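Long-range contacts in DUF1116 domain-containing protein (Enterococcus faecalis, PDB 3CLQ), which is of unknown function but belongs to the AllG family, and so is probably related to a subunit of oxamate carbamoyltransferase: residues S341-N352 / M363-V374; L184-R193 / V315-I326. All coordinates share one frame; numbering follows the deposited sequence.

In the fold
Both contacts are largely buried, but they join different kinds of elements. Interaction 1 pairs strand 348-352 with strand 363-369 and lays the end of helix 334-343 against them, burying 922 Å² through backbone bonds and apolar packing. Interaction 2 buries 598 Å² between two loops, 184-193 and 315-326; a single hydrogen bond crosses it, and small alanine and glycine surfaces meet Leu184, Glu189 and Arg193. Their centres lie about 16 Å apart, and they meet at Ser341, whose OG probably bonds to Phe318 O and Ala321 N. Interaction 2 also borders the second subunit, whereas no other chain of the assembly touches the segments of interaction 1.

Interaction 1 (S341-N352 / M363-V374); sequences SKEMLEITTKEN and MGIPTGIDVLKV
Pro366 is the main bump here. Its ring fits a hollow lined by Met344, Leu345 and Thr348: CG meets Met344 CB at 3.8 Å, the Leu345 side chain crosses it at about a right angle, with CD2 against Pro366 CB, and Thr348 OG1 sits 3.3 Å from Pro366 CB. With chi1 at 47°, that hydroxyl is turned back to donate to Met344 O; Ile347 N reaches the same oxygen from the opposite face. Beside the proline, selenomethionine Met363 runs extended past Leu345 and puts CE 3.3 Å from Ser341 O.

At the other end, Ile347 fills the next hollow, between Ile369 and Val374. Its CG2 lies alongside Ile369, pointing the same way, while CG1 packs on Val374 CG2 at 3.9 Å. The Lys373 chain stretches across Glu346 O, its NZ making a weak bond to Thr348 O. Ile347 O takes Asp370 N at 2.8 Å, just where Asp370 N-caps helix 371-377 by accepting Leu372 N with OD2, which also hydrogen-bonds with Thr255 OG1.

The extended Glu351 side chain reaches across to strand 363-369, where OE1 receives Gly364 N at 2.9 Å, from above the carboxylate plane. On the other face of the sheet Asn352 and Ile365 lie side by side, CB on CG1, and Asn352 OD1 is bonded by Asn354 N.

Between these ends, Thr349 N and Lys350 N both bond to Thr367 O, and Thr349 OG1 donates to Gly368 O at 2.8 Å. Two residues facing one make a classic beta bulge, set in an outer strand of a three-stranded antiparallel sheet.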
loop_
_atom_site.group_PDB
_atom_site.type_symbol
_atom_site.label_atom_id
_atom_site.label_comp_id
_atom_site.label_asym_id
_atom_site.label_seq_id
_atom_site.Cartn_x
_atom_site.Cartn_y
_atom_site.Cartn_z
ATOM N N SER B 341 -3.879 18.211 -9.939
ATOM C CA SER B 341 -2.472 17.936 -9.764
ATOM C C SER B 341 -1.684 18.527 -10.920
ATOM O O SER B 341 -0.608 19.086 -10.684
ATOM C CB SER B 341 -2.230 16.440 -9.651
ATOM O OG SER B 341 -2.573 15.982 -8.361
ATOM N N LYS B 342 -2.213 18.415 -12.151
ATOM C CA LYS B 342 -1.632 19.091 -13.316
ATOM C C LYS B 342 -1.647 20.600 -13.123
ATOM O O LYS B 342 -0.639 21.266 -13.309
ATOM C CB LYS B 342 -2.413 18.793 -14.583
ATOM C CG LYS B 342 -2.135 17.467 -15.249
ATOM C CD LYS B 342 -3.024 17.358 -16.514
ATOM C CE LYS B 342 -3.025 15.951 -17.141
ATOM N NZ LYS B 342 -3.929 14.958 -16.454
ATOM N N GLU B 343 -2.808 21.137 -12.769
ATOM C CA GLU B 343 -2.949 22.564 -12.564
ATOM C C GLU B 343 -1.901 23.118 -11.609
ATOM O O GLU B 343 -1.270 24.136 -11.896
ATOM C CB GLU B 343 -4.331 22.876 -12.003
ATOM C CG GLU B 343 -5.476 22.757 -12.987
ATOM C CD GLU B 343 -6.745 23.412 -12.451
ATOM O OE1 GLU B 343 -6.609 24.355 -11.626
ATOM O OE2 GLU B 343 -7.866 22.995 -12.852
HETATM N N MSE B 344 -1.724 22.440 -10.470
HETATM C CA MSE B 344 -0.877 22.939 -9.387
HETATM C C MSE B 344 0.535 23.366 -9.813
HETATM O O MSE B 344 1.229 24.057 -9.074
HETATM C CB MSE B 344 -0.798 21.915 -8.240
HETATM C CG MSE B 344 -1.849 22.030 -7.131
HETATM SE SE MSE B 344 -2.737 23.794 -6.854
HETATM C CE MSE B 344 -4.351 23.486 -7.923
ATOM N N LEU B 345 0.945 22.940 -11.004
ATOM C CA LEU B 345 2.276 23.200 -11.556
ATOM C C LEU B 345 2.513 24.664 -11.920
ATOM O O LEU B 345 3.652 25.110 -12.018
ATOM C CB LEU B 345 2.480 22.380 -12.830
ATOM C CG LEU B 345 2.715 20.877 -12.771
ATOM C CD1 LEU B 345 2.662 20.272 -14.163
ATOM C CD2 LEU B 345 4.056 20.575 -12.117
ATOM N N GLU B 346 1.438 25.399 -12.155
ATOM C CA GLU B 346 1.549 26.794 -12.570
ATOM C C GLU B 346 1.801 27.651 -11.356
ATOM O O GLU B 346 2.248 28.795 -11.453
ATOM C CB GLU B 346 0.270 27.239 -13.248
ATOM C CG GLU B 346 -0.147 26.339 -14.386
ATOM C CD GLU B 346 -1.532 26.675 -14.868
ATOM O OE1 GLU B 346 -2.074 27.733 -14.460
ATOM O OE2 GLU B 346 -2.090 25.884 -15.658
ATOM N N ILE B 347 1.534 27.046 -10.211
ATOM C CA ILE B 347 1.701 27.669 -8.918
ATOM C C ILE B 347 3.059 27.324 -8.301
ATOM O O ILE B 347 3.492 27.962 -7.344
ATOM C CB ILE B 347 0.627 27.137 -7.972
ATOM C CG1 ILE B 347 -0.403 28.175 -7.654
ATOM C CG2 ILE B 347 1.194 26.805 -6.623
ATOM C CD1 ILE B 347 -1.228 27.679 -6.472
ATOM N N THR B 348 3.723 26.307 -8.830
ATOM C CA THR B 348 4.880 25.747 -8.140
ATOM C C THR B 348 6.152 25.913 -8.949
ATOM O O THR B 348 6.093 26.186 -10.140
ATOM C CB THR B 348 4.651 24.265 -7.831
ATOM O OG1 THR B 348 4.146 23.604 -9.004
ATOM C CG2 THR B 348 3.655 24.115 -6.702
ATOM N N THR B 349 7.304 25.737 -8.317
ATOM C CA THR B 349 8.566 26.069 -8.982
ATOM C C THR B 349 9.103 24.989 -9.948
ATOM O O THR B 349 9.551 25.318 -11.058
ATOM C CB THR B 349 9.649 26.469 -7.966
ATOM O OG1 THR B 349 9.106 27.405 -7.017
ATOM C CG2 THR B 349 10.835 27.085 -8.684
ATOM N N LYS B 350 9.085 23.723 -9.521
ATOM C CA LYS B 350 9.417 22.587 -10.408
ATOM C C LYS B 350 8.935 21.281 -9.798
ATOM O O LYS B 350 8.534 21.270 -8.642
ATOM C CB LYS B 350 10.920 22.498 -10.734
ATOM C CG LYS B 350 11.821 22.143 -9.554
ATOM C CD LYS B 350 13.269 21.871 -9.993
ATOM C CE LYS B 350 13.987 23.154 -10.418
ATOM N NZ LYS B 350 15.450 22.914 -10.573
ATOM N N GLU B 351 8.952 20.202 -10.584
ATOM C CA GLU B 351 8.555 18.856 -10.116
ATOM C C GLU B 351 9.658 18.224 -9.273
ATOM O O GLU B 351 10.827 18.288 -9.617
ATOM C CB GLU B 351 8.276 17.904 -11.292
ATOM C CG GLU B 351 7.347 18.436 -12.370
ATOM C CD GLU B 351 7.121 17.435 -13.522
ATOM O OE1 GLU B 351 7.542 16.253 -13.414
ATOM O OE2 GLU B 351 6.518 17.839 -14.550
ATOM N N ASN B 352 9.287 17.598 -8.167
ATOM C CA ASN B 352 10.230 16.787 -7.418
ATOM C C ASN B 352 10.414 15.415 -8.092
ATOM O O ASN B 352 9.508 14.588 -8.062
ATOM C CB ASN B 352 9.690 16.609 -6.009
ATOM C CG ASN B 352 10.615 15.827 -5.139
ATOM O OD1 ASN B 352 11.599 15.257 -5.618
ATOM N ND2 ASN B 352 10.324 15.789 -3.846
HETATM N N MSE B 363 4.914 12.138 -13.324
HETATM C CA MSE B 363 5.402 13.494 -13.111
HETATM C C MSE B 363 5.779 13.623 -11.645
HETATM O O MSE B 363 5.198 12.963 -10.797
HETATM C CB MSE B 363 4.393 14.571 -13.548
HETATM C CG MSE B 363 3.206 14.739 -12.642
HETATM SE SE MSE B 363 2.217 16.458 -12.766
HETATM C CE MSE B 363 1.493 16.530 -10.968
ATOM N N GLY B 364 6.786 14.433 -11.352
ATOM C CA GLY B 364 7.173 14.686 -9.977
ATOM C C GLY B 364 6.106 15.555 -9.346
ATOM O O GLY B 364 5.492 16.392 -10.008
ATOM N N ILE B 365 5.853 15.360 -8.065
ATOM C CA ILE B 365 4.886 16.194 -7.393
ATOM C C ILE B 365 5.237 17.681 -7.579
ATOM O O ILE B 365 6.412 18.015 -7.754
ATOM C CB ILE B 365 4.819 15.829 -5.946
ATOM C CG1 ILE B 365 6.231 15.803 -5.356
ATOM C CG2 ILE B 365 4.206 14.472 -5.825
ATOM C CD1 ILE B 365 6.260 15.786 -3.832
ATOM N N PRO B 366 4.223 18.571 -7.563
ATOM C CA PRO B 366 4.507 19.986 -7.822
ATOM C C PRO B 366 5.025 20.672 -6.583
ATOM O O PRO B 366 4.312 20.776 -5.583
ATOM C CB PRO B 366 3.159 20.562 -8.226
ATOM C CG PRO B 366 2.123 19.579 -7.721
ATOM C CD PRO B 366 2.799 18.318 -7.282
ATOM N N THR B 367 6.265 21.145 -6.655
ATOM C CA THR B 367 6.946 21.684 -5.483
ATOM C C THR B 367 7.262 23.174 -5.565
ATOM O O THR B 367 7.746 23.656 -6.590
ATOM C CB THR B 367 8.300 21.009 -5.314
ATOM O OG1 THR B 367 8.266 19.727 -5.934
ATOM C CG2 THR B 367 8.644 20.871 -3.866
ATOM N N GLY B 368 7.045 23.877 -4.450
ATOM C CA GLY B 368 7.488 25.246 -4.309
ATOM C C GLY B 368 6.434 26.211 -4.784
ATOM O O GLY B 368 6.593 26.854 -5.825
ATOM N N ILE B 369 5.349 26.278 -4.013
ATOM C CA ILE B 369 4.296 27.266 -4.194
ATOM C C ILE B 369 4.897 28.639 -4.140
ATOM O O ILE B 369 5.461 29.031 -3.115
ATOM C CB ILE B 369 3.247 27.207 -3.069
ATOM C CG1 ILE B 369 2.490 25.875 -3.136
ATOM C CG2 ILE B 369 2.290 28.341 -3.231
ATOM C CD1 ILE B 369 1.960 25.379 -1.818
ATOM N N ASP B 370 4.764 29.362 -5.242
ATOM C CA ASP B 370 5.428 30.616 -5.425
ATOM C C ASP B 370 4.405 31.745 -5.332
ATOM O O ASP B 370 3.504 31.874 -6.176
ATOM C CB ASP B 370 6.120 30.609 -6.782
ATOM C CG ASP B 370 6.668 31.964 -7.171
ATOM O OD1 ASP B 370 7.546 32.001 -8.057
ATOM O OD2 ASP B 370 6.235 33.001 -6.602
ATOM N N VAL B 371 4.564 32.564 -4.295
ATOM C CA VAL B 371 3.706 33.700 -4.043
ATOM C C VAL B 371 3.364 34.482 -5.309
ATOM O O VAL B 371 2.211 34.816 -5.555
ATOM C CB VAL B 371 4.374 34.650 -3.046
ATOM C CG1 VAL B 371 3.904 36.072 -3.292
ATOM C CG2 VAL B 371 4.063 34.227 -1.635
ATOM N N LEU B 372 4.381 34.764 -6.108
ATOM C CA LEU B 372 4.241 35.607 -7.287
ATOM C C LEU B 372 3.305 34.970 -8.317
ATOM O O LEU B 372 2.477 35.636 -8.924
ATOM C CB LEU B 372 5.630 35.808 -7.894
ATOM C CG LEU B 372 6.035 37.050 -8.684
ATOM C CD1 LEU B 372 5.988 38.299 -7.829
ATOM C CD2 LEU B 372 7.444 36.847 -9.216
ATOM N N LYS B 373 3.435 33.667 -8.517
ATOM C CA LYS B 373 2.594 33.002 -9.495
ATOM C C LYS B 373 1.167 32.801 -8.984
ATOM O O LYS B 373 0.217 32.790 -9.774
ATOM C CB LYS B 373 3.208 31.673 -9.942
ATOM C CG LYS B 373 4.612 31.792 -10.539
ATOM C CD LYS B 373 5.122 30.438 -11.003
ATOM C CE LYS B 373 6.600 30.486 -11.336
ATOM N NZ LYS B 373 7.162 29.121 -11.363
ATOM N N VAL B 374 0.996 32.654 -7.674
ATOM C CA VAL B 374 -0.352 32.557 -7.153
ATOM C C VAL B 374 -1.090 33.822 -7.592
ATOM O O VAL B 374 -2.237 33.775 -8.026
ATOM C CB VAL B 374 -0.374 32.390 -5.618
ATOM C CG1 VAL B 374 -1.811 32.364 -5.103
ATOM C CG2 VAL B 374 0.368 31.113 -5.209
#

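Interaction 2 (L184-R193 / V315-I326)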
loop_
_atom_site.group_PDB
_atom_site.type_symbol
_atom_site.label_atom_id
_atom_site.label_comp_id
_atom_site.label_asym_id
_atom_site.label_seq_id
_atom_site.Cartn_x
_atom_site.Cartn_y
_atom_site.Cartn_z
ATOM N N LEU B 184 2.878 6.967 -2.282
ATOM C CA LEU B 184 2.237 7.638 -3.395
ATOM C C LEU B 184 2.128 6.737 -4.626
ATOM O O LEU B 184 1.439 7.057 -5.583
ATOM C CB LEU B 184 2.991 8.917 -3.761
ATOM C CG LEU B 184 2.615 10.211 -3.025
ATOM C CD1 LEU B 184 1.628 11.086 -3.799
ATOM C CD2 LEU B 184 2.056 9.886 -1.657
ATOM N N HIS B 185 2.818 5.611 -4.628
ATOM C CA HIS B 185 2.616 4.685 -5.722
ATOM C C HIS B 185 1.620 3.644 -5.272
ATOM O O HIS B 185 1.319 2.740 -6.026
ATOM C CB HIS B 185 3.928 4.037 -6.140
ATOM C CG HIS B 185 4.778 4.913 -7.003
ATOM N ND1 HIS B 185 5.837 4.433 -7.738
ATOM C CD2 HIS B 185 4.716 6.238 -7.264
ATOM C CE1 HIS B 185 6.400 5.424 -8.398
ATOM N NE2 HIS B 185 5.743 6.530 -8.126
HETATM N N MSE B 186 1.112 3.780 -4.046
HETATM C CA MSE B 186 0.149 2.828 -3.508
HETATM C C MSE B 186 -1.196 3.475 -3.152
HETATM O O MSE B 186 -1.898 3.020 -2.239
HETATM C CB MSE B 186 0.704 2.140 -2.279
HETATM C CG MSE B 186 1.902 1.275 -2.532
HETATM SE SE MSE B 186 2.880 0.913 -0.868
HETATM C CE MSE B 186 1.638 -0.277 0.029
ATOM N N GLY B 187 -1.554 4.541 -3.868
ATOM C CA GLY B 187 -2.880 5.111 -3.750
ATOM C C GLY B 187 -3.088 6.016 -2.545
ATOM O O GLY B 187 -4.222 6.296 -2.177
ATOM N N ASP B 188 -2.013 6.462 -1.912
ATOM C CA ASP B 188 -2.139 7.412 -0.806
ATOM C C ASP B 188 -1.825 8.755 -1.348
ATOM O O ASP B 188 -1.325 8.856 -2.463
ATOM C CB ASP B 188 -1.102 7.145 0.264
ATOM C CG ASP B 188 -1.533 6.077 1.224
ATOM O OD1 ASP B 188 -2.482 5.334 0.852
ATOM O OD2 ASP B 188 -0.920 5.988 2.331
ATOM N N GLU B 189 -2.082 9.780 -0.548
ATOM C CA GLU B 189 -1.670 11.131 -0.878
ATOM C C GLU B 189 -1.097 11.775 0.362
ATOM O O GLU B 189 -0.708 12.946 0.347
ATOM C CB GLU B 189 -2.820 11.948 -1.471
ATOM C CG GLU B 189 -4.164 11.694 -0.841
ATOM C CD GLU B 189 -4.254 12.208 0.586
ATOM O OE1 GLU B 189 -3.714 11.548 1.495
ATOM O OE2 GLU B 189 -4.877 13.268 0.812
ATOM N N CYS B 190 -1.057 10.997 1.439
ATOM C CA CYS B 190 -0.376 11.377 2.686
ATOM C C CYS B 190 -0.976 12.559 3.450
ATOM O O CYS B 190 -0.305 13.197 4.226
ATOM C CB CYS B 190 1.137 11.575 2.460
ATOM S SG CYS B 190 2.050 10.040 1.951
ATOM N N HIS B 191 -2.248 12.837 3.231
ATOM C CA HIS B 191 -2.981 13.791 4.045
ATOM C C HIS B 191 -4.251 13.075 4.523
ATOM O O HIS B 191 -4.369 12.725 5.699
ATOM C CB HIS B 191 -3.333 15.016 3.208
ATOM C CG HIS B 191 -3.863 16.166 3.999
ATOM N ND1 HIS B 191 -3.574 17.478 3.685
ATOM C CD2 HIS B 191 -4.682 16.208 5.079
ATOM C CE1 HIS B 191 -4.188 18.278 4.540
ATOM N NE2 HIS B 191 -4.867 17.533 5.397
ATOM N N ASN B 192 -5.177 12.825 3.593
ATOM C CA ASN B 192 -6.465 12.203 3.901
ATOM C C ASN B 192 -6.461 10.672 3.889
ATOM O O ASN B 192 -7.097 10.038 4.727
ATOM C CB ASN B 192 -7.502 12.706 2.919
ATOM C CG ASN B 192 -7.673 14.213 2.988
ATOM O OD1 ASN B 192 -8.236 14.729 3.967
ATOM N ND2 ASN B 192 -7.183 14.939 1.955
ATOM N N ARG B 193 -5.752 10.078 2.929
ATOM C CA ARG B 193 -5.647 8.632 2.846
ATOM C C ARG B 193 -4.196 8.232 3.163
ATOM O O ARG B 193 -3.269 8.619 2.450
ATOM C CB ARG B 193 -6.156 8.116 1.489
ATOM C CG ARG B 193 -5.450 6.892 0.946
ATOM C CD ARG B 193 -6.154 6.203 -0.226
ATOM N NE ARG B 193 -7.279 5.433 0.280
ATOM C CZ ARG B 193 -7.419 4.108 0.231
ATOM N NH1 ARG B 193 -6.514 3.342 -0.334
ATOM N NH2 ARG B 193 -8.504 3.563 0.741
ATOM N N VAL B 315 2.432 17.259 -1.668
ATOM C CA VAL B 315 1.605 16.099 -1.533
ATOM C C VAL B 315 0.188 16.442 -0.989
ATOM O O VAL B 315 -0.239 17.598 -1.075
ATOM C CB VAL B 315 2.421 14.968 -0.871
ATOM C CG1 VAL B 315 2.159 14.855 0.607
ATOM C CG2 VAL B 315 2.149 13.706 -1.572
ATOM N N GLY B 316 -0.591 15.480 -0.501
ATOM C CA GLY B 316 -1.981 15.795 -0.122
ATOM C C GLY B 316 -2.866 16.146 -1.315
ATOM O O GLY B 316 -2.923 15.416 -2.301
ATOM N N GLY B 317 -3.568 17.270 -1.239
ATOM C CA GLY B 317 -4.429 17.679 -2.346
ATOM C C GLY B 317 -3.674 17.961 -3.634
ATOM O O GLY B 317 -4.216 17.794 -4.745
ATOM N N PHE B 318 -2.423 18.397 -3.498
ATOM C CA PHE B 318 -1.576 18.605 -4.666
ATOM C C PHE B 318 -1.362 17.269 -5.373
ATOM O O PHE B 318 -1.240 17.215 -6.591
ATOM C CB PHE B 318 -0.236 19.211 -4.249
ATOM C CG PHE B 318 -0.240 20.723 -4.161
ATOM C CD1 PHE B 318 0.820 21.462 -4.669
ATOM C CD2 PHE B 318 -1.288 21.404 -3.562
ATOM C CE1 PHE B 318 0.828 22.847 -4.590
ATOM C CE2 PHE B 318 -1.283 22.793 -3.477
ATOM C CZ PHE B 318 -0.225 23.515 -3.993
ATOM N N ALA B 319 -1.323 16.181 -4.601
ATOM C CA ALA B 319 -1.126 14.850 -5.181
ATOM C C ALA B 319 -2.438 14.144 -5.421
ATOM O O ALA B 319 -2.450 13.023 -5.847
ATOM C CB ALA B 319 -0.232 14.000 -4.321
HETATM N N MSE B 320 -3.543 14.808 -5.140
HETATM C CA MSE B 320 -4.866 14.264 -5.391
HETATM C C MSE B 320 -4.866 13.100 -6.383
HETATM O O MSE B 320 -5.346 12.023 -6.074
HETATM C CB MSE B 320 -5.737 15.382 -5.931
HETATM C CG MSE B 320 -7.113 15.481 -5.335
HETATM SE SE MSE B 320 -8.037 17.027 -6.115
HETATM C CE MSE B 320 -9.862 16.327 -5.829
ATOM N N ALA B 321 -4.312 13.315 -7.571
ATOM C CA ALA B 321 -4.384 12.328 -8.657
ATOM C C ALA B 321 -3.916 10.927 -8.290
ATOM O O ALA B 321 -4.347 9.953 -8.891
ATOM C CB ALA B 321 -3.603 12.810 -9.860
ATOM N N ALA B 322 -3.016 10.836 -7.325
ATOM C CA ALA B 322 -2.399 9.573 -6.935
ATOM C C ALA B 322 -3.349 8.692 -6.133
ATOM O O ALA B 322 -3.079 7.517 -5.923
ATOM C CB ALA B 322 -1.170 9.843 -6.116
ATOM N N ALA B 323 -4.474 9.257 -5.714
ATOM C CA ALA B 323 -5.292 8.618 -4.721
ATOM C C ALA B 323 -6.745 8.619 -5.128
ATOM O O ALA B 323 -7.584 9.213 -4.423
ATOM C CB ALA B 323 -5.135 9.360 -3.421
ATOM N N PRO B 324 -7.065 7.966 -6.261
ATOM C CA PRO B 324 -8.440 7.943 -6.687
ATOM C C PRO B 324 -9.349 7.325 -5.632
ATOM O O PRO B 324 -10.541 7.547 -5.661
ATOM C CB PRO B 324 -8.408 7.083 -7.955
ATOM C CG PRO B 324 -7.192 6.302 -7.862
ATOM C CD PRO B 324 -6.206 7.218 -7.178
ATOM N N ALA B 325 -8.812 6.557 -4.704
ATOM C CA ALA B 325 -9.652 6.027 -3.627
ATOM C C ALA B 325 -10.446 7.100 -2.832
ATOM O O ALA B 325 -11.512 6.817 -2.278
ATOM C CB ALA B 325 -8.825 5.176 -2.677
ATOM N N ILE B 326 -9.955 8.328 -2.767
ATOM C CA ILE B 326 -10.617 9.305 -1.898
ATOM C C ILE B 326 -11.808 10.049 -2.510
ATOM O O ILE B 326 -12.609 10.648 -1.795
ATOM C CB ILE B 326 -9.636 10.350 -1.391
ATOM C CG1 ILE B 326 -8.942 11.028 -2.588
ATOM C CG2 ILE B 326 -8.678 9.709 -0.418
ATOM C CD1 ILE B 326 -8.265 12.334 -2.258
#
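Leu184 packs on Val315 where two loops meet, 184-193 lying against 315-326, a chain with short 3-10 turns at 321-322 and 324-326. The packing is tight on the Leu184 side. Its CD1 is 3.5 Å from Val315 CG2 and equally close to Ala319 CB, with Ala322 CB just beyond. The one hydrogen bond across the contact follows, Gly316 N to Glu189 O at 2.7 Å, and Gly187 CA points a hydrogen at Ala322 O. His191 CB rests on Gly316 CA, while its ring touches Ser307 and ND1 makes a weak hydrogen bond with Glu311 OE2.

Toward Arg193, Ala325 and Pro324, all partly exposed, the contact thins to a few side-chain touches and the second subunit comes near, with its Met186 on Arg193. Arg193 CB touches Ile326 CG2, and Ala325 CB lies over one face of the guanidinium, although the exact placement of the Arg193 side chain is doubtful.

Glu189 is folded back on its own loop, bent at chi2 (69°), with CG 3.6 Å from Ala323 CB. Four N-H donors grip the buried carboxylate, which should hold its rotation: His191 N and Arg193 N reach OE1 from opposite faces, and Asn192 uses both its N and its ND2 on OE2.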